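PDB 2J3X: C2 toxin component I from Clostridium botulinum, which acts as the enzymatic component of a binary toxin, an ADP-ribosyltransferase that, as in related clostridial toxins, probably modifies actin inside the host cell. Local coordinates for residues I60-L65 with T404-I409; R361-R366 with T417-D422. The protein carries 2 engineered substitutions. All blocks are in the same frame, centred on the assembly; numbering follows the deposited sequence.

Interaction 1 (I60-L65 with T404-I409); sequences ILFSSL and TPITSI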
loop_
_atom_site.group_PDB
_atom_site.type_symbol
_atom_site.label_atom_id
_atom_site.label_comp_id
_atom_site.label_asym_id
_atom_site.label_seq_id
_atom_site.Cartn_x
_atom_site.Cartn_y
_atom_site.Cartn_z
ATOM N N ILE A 60 1.806 -9.392 -6.941
ATOM C CA ILE A 60 1.003 -9.190 -8.159
ATOM C C ILE A 60 0.340 -7.850 -8.304
ATOM O O ILE A 60 0.075 -7.446 -9.436
ATOM C CB ILE A 60 0.001 -10.342 -8.390
ATOM C CG1 ILE A 60 -1.022 -10.357 -7.236
ATOM C CG2 ILE A 60 0.785 -11.721 -8.477
ATOM C CD1 ILE A 60 -1.939 -11.574 -7.237
ATOM N N LEU A 61 0.116 -7.118 -7.179
ATOM C CA LEU A 61 -0.447 -5.751 -7.281
ATOM C C LEU A 61 0.575 -4.794 -7.938
ATOM O O LEU A 61 0.238 -3.694 -8.397
ATOM C CB LEU A 61 -0.762 -5.214 -5.872
ATOM C CG LEU A 61 -1.675 -6.111 -5.014
ATOM C CD1 LEU A 61 -1.807 -5.335 -3.621
ATOM C CD2 LEU A 61 -2.989 -6.228 -5.683
ATOM N N PHE A 62 1.870 -5.200 -7.887
ATOM C CA PHE A 62 3.006 -4.363 -8.324
ATOM C C PHE A 62 3.809 -5.084 -9.419
ATOM O O PHE A 62 5.035 -4.988 -9.474
ATOM C CB PHE A 62 3.897 -4.000 -7.119
ATOM C CG PHE A 62 3.114 -3.277 -6.031
ATOM C CD1 PHE A 62 2.612 -1.974 -6.239
ATOM C CD2 PHE A 62 2.752 -3.989 -4.866
ATOM C CE1 PHE A 62 1.795 -1.348 -5.189
ATOM C CE2 PHE A 62 1.935 -3.384 -3.880
ATOM C CZ PHE A 62 1.489 -2.090 -4.050
ATOM N N SER A 63 3.074 -5.846 -10.245
ATOM C CA SER A 63 3.609 -6.466 -11.442
ATOM C C SER A 63 2.750 -6.015 -12.613
ATOM O O SER A 63 1.546 -5.706 -12.449
ATOM C CB SER A 63 3.554 -7.984 -11.305
ATOM O OG SER A 63 4.298 -8.425 -10.159
ATOM N N SER A 64 3.344 -5.932 -13.808
ATOM C CA SER A 64 2.597 -5.422 -14.976
ATOM C C SER A 64 1.409 -6.355 -15.371
ATOM O O SER A 64 1.477 -7.580 -15.172
ATOM C CB SER A 64 3.491 -5.259 -16.220
ATOM O OG SER A 64 3.811 -6.542 -16.743
ATOM N N LEU A 65 0.383 -5.782 -16.016
ATOM C CA LEU A 65 -0.743 -6.589 -16.543
ATOM C C LEU A 65 -0.210 -7.616 -17.569
ATOM O O LEU A 65 -0.702 -8.746 -17.622
ATOM C CB LEU A 65 -1.879 -5.683 -17.115
ATOM C CG LEU A 65 -2.304 -4.650 -16.023
ATOM C CD1 LEU A 65 -3.231 -3.537 -16.570
ATOM C CD2 LEU A 65 -2.971 -5.300 -14.866
ATOM N N THR A 404 7.919 -0.893 2.005
ATOM C CA THR A 404 7.612 -2.313 2.056
ATOM C C THR A 404 8.340 -3.109 0.959
ATOM O O THR A 404 8.119 -2.844 -0.216
ATOM C CB THR A 404 6.092 -2.496 1.820
ATOM O OG1 THR A 404 5.388 -1.803 2.890
ATOM C CG2 THR A 404 5.772 -3.969 1.935
ATOM N N PRO A 405 9.163 -4.095 1.331
ATOM C CA PRO A 405 9.836 -4.893 0.239
ATOM C C PRO A 405 8.841 -5.844 -0.436
ATOM O O PRO A 405 7.948 -6.396 0.242
ATOM C CB PRO A 405 10.859 -5.771 1.009
ATOM C CG PRO A 405 10.823 -5.298 2.413
ATOM C CD PRO A 405 9.511 -4.573 2.667
ATOM N N ILE A 406 9.027 -6.087 -1.733
ATOM C CA ILE A 406 8.200 -7.031 -2.450
ATOM C C ILE A 406 9.061 -7.746 -3.453
ATOM O O ILE A 406 10.220 -7.353 -3.677
ATOM C CB ILE A 406 7.065 -6.316 -3.224
ATOM C CG1 ILE A 406 7.637 -5.363 -4.315
ATOM C CG2 ILE A 406 6.125 -5.539 -2.257
ATOM C CD1 ILE A 406 6.605 -4.979 -5.391
ATOM N N THR A 407 8.492 -8.753 -4.093
ATOM C CA THR A 407 9.184 -9.364 -5.203
ATOM C C THR A 407 8.299 -9.194 -6.412
ATOM O O THR A 407 7.302 -9.937 -6.516
ATOM C CB THR A 407 9.362 -10.884 -4.937
ATOM O OG1 THR A 407 10.055 -11.103 -3.698
ATOM C CG2 THR A 407 10.096 -11.561 -6.082
ATOM N N SER A 408 8.663 -8.296 -7.349
ATOM C CA SER A 408 7.809 -8.041 -8.531
ATOM C C SER A 408 8.074 -9.104 -9.605
ATOM O O SER A 408 9.225 -9.563 -9.769
ATOM C CB SER A 408 8.080 -6.677 -9.119
ATOM O OG SER A 408 7.190 -6.325 -10.198
ATOM N N ILE A 409 7.021 -9.501 -10.316
ATOM C CA ILE A 409 7.180 -10.500 -11.363
ATOM C C ILE A 409 7.282 -9.791 -12.675
ATOM O O ILE A 409 6.339 -9.076 -13.064
ATOM C CB ILE A 409 6.005 -11.503 -11.350
ATOM C CG1 ILE A 409 6.102 -12.387 -10.101
ATOM C CG2 ILE A 409 6.086 -12.370 -12.588
ATOM C CD1 ILE A 409 5.123 -12.074 -9.089
HETATM O O HOH W 1 6.113 -6.474 -13.873
#

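Interaction 2 (R361-R366 with T417-D422); sequences RRFIFR and TQVVID. Engineered in segment 361-366: R361 (natural residue Ser).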
loop_
_atom_site.group_PDB
_atom_site.type_symbol
_atom_site.label_atom_id
_atom_site.label_comp_id
_atom_site.label_asym_id
_atom_site.label_seq_id
_atom_site.Cartn_x
_atom_site.Cartn_y
_atom_site.Cartn_z
ATOM N N ARG A 361 12.023 -0.735 -12.860
ATOM C CA ARG A 361 12.468 0.277 -11.896
ATOM C C ARG A 361 12.047 -0.188 -10.502
ATOM O O ARG A 361 10.860 -0.489 -10.288
ATOM C CB ARG A 361 11.822 1.613 -12.220
ATOM C CG ARG A 361 12.283 2.129 -13.612
ATOM C CD ARG A 361 11.793 3.518 -13.729
ATOM N NE ARG A 361 12.128 4.129 -15.010
ATOM C CZ ARG A 361 11.761 5.366 -15.336
ATOM N NH1 ARG A 361 11.060 6.090 -14.470
ATOM N NH2 ARG A 361 12.079 5.863 -16.530
ATOM N N ARG A 362 13.010 -0.258 -9.574
ATOM C CA ARG A 362 12.807 -0.943 -8.258
ATOM C C ARG A 362 12.139 -0.061 -7.202
ATOM O O ARG A 362 11.716 -0.567 -6.147
ATOM C CB ARG A 362 14.202 -1.387 -7.728
ATOM C CG ARG A 362 14.852 -2.432 -8.632
ATOM C CD ARG A 362 16.316 -2.604 -8.215
ATOM N NE ARG A 362 16.949 -3.696 -8.984
ATOM C CZ ARG A 362 17.452 -3.572 -10.209
ATOM N NH1 ARG A 362 17.415 -2.432 -10.867
ATOM N NH2 ARG A 362 18.015 -4.616 -10.768
ATOM N N PHE A 363 12.099 1.249 -7.432
ATOM C CA PHE A 363 11.662 2.155 -6.345
ATOM C C PHE A 363 10.262 2.682 -6.700
ATOM O O PHE A 363 10.111 3.554 -7.547
ATOM C CB PHE A 363 12.690 3.278 -6.106
ATOM C CG PHE A 363 14.066 2.740 -5.750
ATOM C CD1 PHE A 363 14.990 2.410 -6.765
ATOM C CD2 PHE A 363 14.416 2.528 -4.430
ATOM C CE1 PHE A 363 16.261 1.886 -6.467
ATOM C CE2 PHE A 363 15.713 1.996 -4.082
ATOM C CZ PHE A 363 16.657 1.677 -5.133
ATOM N N ILE A 364 9.244 2.098 -6.060
ATOM C CA ILE A 364 7.866 2.364 -6.472
ATOM C C ILE A 364 7.272 3.361 -5.482
ATOM O O ILE A 364 6.938 2.977 -4.390
ATOM C CB ILE A 364 7.036 1.078 -6.412
ATOM C CG1 ILE A 364 7.666 -0.083 -7.212
ATOM C CG2 ILE A 364 5.554 1.379 -6.818
ATOM C CD1 ILE A 364 7.279 -1.504 -6.662
ATOM N N PHE A 365 7.129 4.620 -5.876
ATOM C CA PHE A 365 6.472 5.596 -5.010
ATOM C C PHE A 365 4.983 5.376 -5.078
ATOM O O PHE A 365 4.408 5.398 -6.169
ATOM C CB PHE A 365 6.772 7.024 -5.352
ATOM C CG PHE A 365 8.113 7.476 -4.818
ATOM C CD1 PHE A 365 8.242 7.925 -3.517
ATOM C CD2 PHE A 365 9.238 7.385 -5.625
ATOM C CE1 PHE A 365 9.501 8.364 -3.018
ATOM C CE2 PHE A 365 10.501 7.816 -5.124
ATOM C CZ PHE A 365 10.606 8.291 -3.813
ATOM N N ARG A 366 4.414 5.084 -3.904
ATOM C CA ARG A 366 2.956 4.889 -3.760
ATOM C C ARG A 366 2.513 6.197 -3.080
ATOM O O ARG A 366 2.568 6.348 -1.864
ATOM C CB ARG A 366 2.716 3.591 -2.933
ATOM C CG ARG A 366 1.171 3.367 -2.685
ATOM C CD ARG A 366 0.907 1.989 -2.159
ATOM N NE ARG A 366 -0.532 1.844 -1.882
ATOM C CZ ARG A 366 -1.082 1.883 -0.658
ATOM N NH1 ARG A 366 -0.305 2.019 0.423
ATOM N NH2 ARG A 366 -2.437 1.745 -0.533
ATOM N N THR A 417 13.501 -7.984 -6.659
ATOM C CA THR A 417 13.163 -7.361 -5.370
ATOM C C THR A 417 13.009 -5.867 -5.626
ATOM O O THR A 417 13.880 -5.154 -6.187
ATOM C CB THR A 417 14.222 -7.632 -4.289
ATOM O OG1 THR A 417 14.342 -9.046 -4.097
ATOM C CG2 THR A 417 13.815 -7.017 -2.980
ATOM N N GLN A 418 11.866 -5.382 -5.170
ATOM C CA GLN A 418 11.536 -3.967 -5.312
ATOM C C GLN A 418 10.943 -3.459 -4.013
ATOM O O GLN A 418 10.706 -4.233 -3.096
ATOM C CB GLN A 418 10.520 -3.740 -6.440
ATOM C CG GLN A 418 10.941 -4.465 -7.761
ATOM C CD GLN A 418 10.205 -3.963 -8.985
ATOM O OE1 GLN A 418 9.041 -3.563 -8.915
ATOM N NE2 GLN A 418 10.853 -4.053 -10.149
ATOM N N VAL A 419 10.744 -2.145 -3.928
ATOM C CA VAL A 419 10.222 -1.590 -2.652
ATOM C C VAL A 419 9.070 -0.677 -2.980
ATOM O O VAL A 419 9.183 0.213 -3.879
ATOM C CB VAL A 419 11.329 -0.827 -1.850
ATOM C CG1 VAL A 419 12.374 -1.834 -1.191
ATOM C CG2 VAL A 419 11.994 0.323 -2.722
ATOM N N VAL A 420 7.985 -0.809 -2.177
ATOM C CA VAL A 420 6.850 0.106 -2.303
ATOM C C VAL A 420 6.977 1.186 -1.237
ATOM O O VAL A 420 6.966 0.874 -0.038
ATOM C CB VAL A 420 5.537 -0.732 -2.104
ATOM C CG1 VAL A 420 4.285 0.185 -2.133
ATOM C CG2 VAL A 420 5.478 -1.829 -3.231
ATOM N N ILE A 421 7.125 2.421 -1.704
ATOM C CA ILE A 421 7.488 3.531 -0.847
ATOM C C ILE A 421 6.211 4.370 -0.629
ATOM O O ILE A 421 5.808 5.178 -1.489
ATOM C CB ILE A 421 8.611 4.375 -1.515
ATOM C CG1 ILE A 421 9.863 3.474 -1.750
ATOM C CG2 ILE A 421 8.969 5.582 -0.588
ATOM C CD1 ILE A 421 10.931 4.211 -2.608
ATOM N N ASP A 422 5.583 4.210 0.537
ATOM C CA ASP A 422 4.385 4.986 0.854
ATOM C C ASP A 422 4.817 6.386 1.250
ATOM O O ASP A 422 5.637 6.569 2.160
ATOM C CB ASP A 422 3.670 4.358 2.088
ATOM C CG ASP A 422 2.858 3.125 1.726
ATOM O OD1 ASP A 422 2.280 3.115 0.621
ATOM O OD2 ASP A 422 2.730 2.217 2.564
HETATM O O HOH W 2 16.302 -5.699 -6.868
HETATM O O HOH W 3 -0.084 2.852 3.501
HETATM O O HOH W 4 0.862 5.840 0.439
#

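Interaction 1 (I60-L65 with T404-I409)
F62, I409 and S63 bury the largest areas where the loop after helix 47-59 meets strand 397-411. F62 sets its CB 3.4 Å from I406 CD1, and the two side chains cross at about a right angle. The ring lies oblique to that methyl, L61 CB covers part of one of its faces, and F144 meets it edge-to-face. The backbone O of F62 takes the S408 hydroxyl at 2.6 Å from OG, a short bond tilted 18° from the carbonyl plane. With OG of S408 anti to its own backbone N (chi1 -175°), this hydroxyl reaches across to the loop. S63 is gripped differently: I409 N donates to S63 OG over 2.9 Å, almost straight at 168°, while the same hydroxyl hydrogen-bonds to D59 O. One small side chain thus links D59 O to the amide of I409. The CD1 of I409 comes 3.9 Å from S63 OG and, loosely, 4.4 Å from I60 CG2, with F56 and D59 touching the I409 side chain from helix 47-59. Its carbonyl is served by a bridging water, 2.7 Å from I409 O and 2.8 Å from S64 N. The strand therefore meets three consecutive loop residues through polar links: a carbonyl, a hydroxyl and, through water, an amide. D59 OD1 adds another by accepting from T407 N. S64 then turns its own hydroxyl to A67 N, the N-cap bond that starts helix 65-73. This is a helix-loop-helix connection with a serine N-cap, docked on strand 397-411, at which the N-terminal and C-terminal ADP-ribosyltransferase-like parts of the toxin meet.

Interaction 2 (R361-R366 with T417-D422)
Four backbone hydrogen bonds join 362-366 to 417-422 in parallel register, I364 facing V420. V419 uses both its polar atoms, N to R362 O and O from I364 N, each 2.9 Å long. Two residues on, I421 does the same, its N reaching I364 O at 2.7 Å and its O receiving R366 N at 2.8 Å. On the face shared by I364 and V420, R366 and D422 lie side by side in a salt bridge, NH1 of R366 2.8 Å from D422 OD1, on its syn side but 30° out of the carboxylate plane, with the guanidinium and carboxylate planes 61° apart. The charges have further partners: D220 and T142 for the arginine, R402 for D422 OD2. One water joins R366 O to D422 OD1. At the other end a water spans R362 NE and T417 O, and the amide of Q418 is held by R300 at OE1 and S359 O at NE2. The opposite face is apolar, I421 CG2 touching F365 CE1 at 3.7 Å. Such a parallel pair, inside a mixed and otherwise antiparallel sheet, belongs to the ADP-ribosyltransferase fold of the C-terminal half.

How the interactions relate
From the N terminus the chain reaches 60-65 first, then 361-366, 404-409 and 417-422, so the two contacts cross. Interaction 1 closes a span of 338 residues, bringing the loop between two early helices onto a late strand; interaction 2 closes one of 50 residues, wholly within the C-terminal half. Their centres lie about 9 Å apart, and the contacts meet through the antiparallel neighbours 397-411 and 414-426, consecutive strands of one sheet. T404 O with V420 N and I406 N with Q418 O, both 2.8 Å, are probable hydrogen bonds between them. Interaction 2 joins two central strands of the sheet to which interaction 1 ties the N-terminal half.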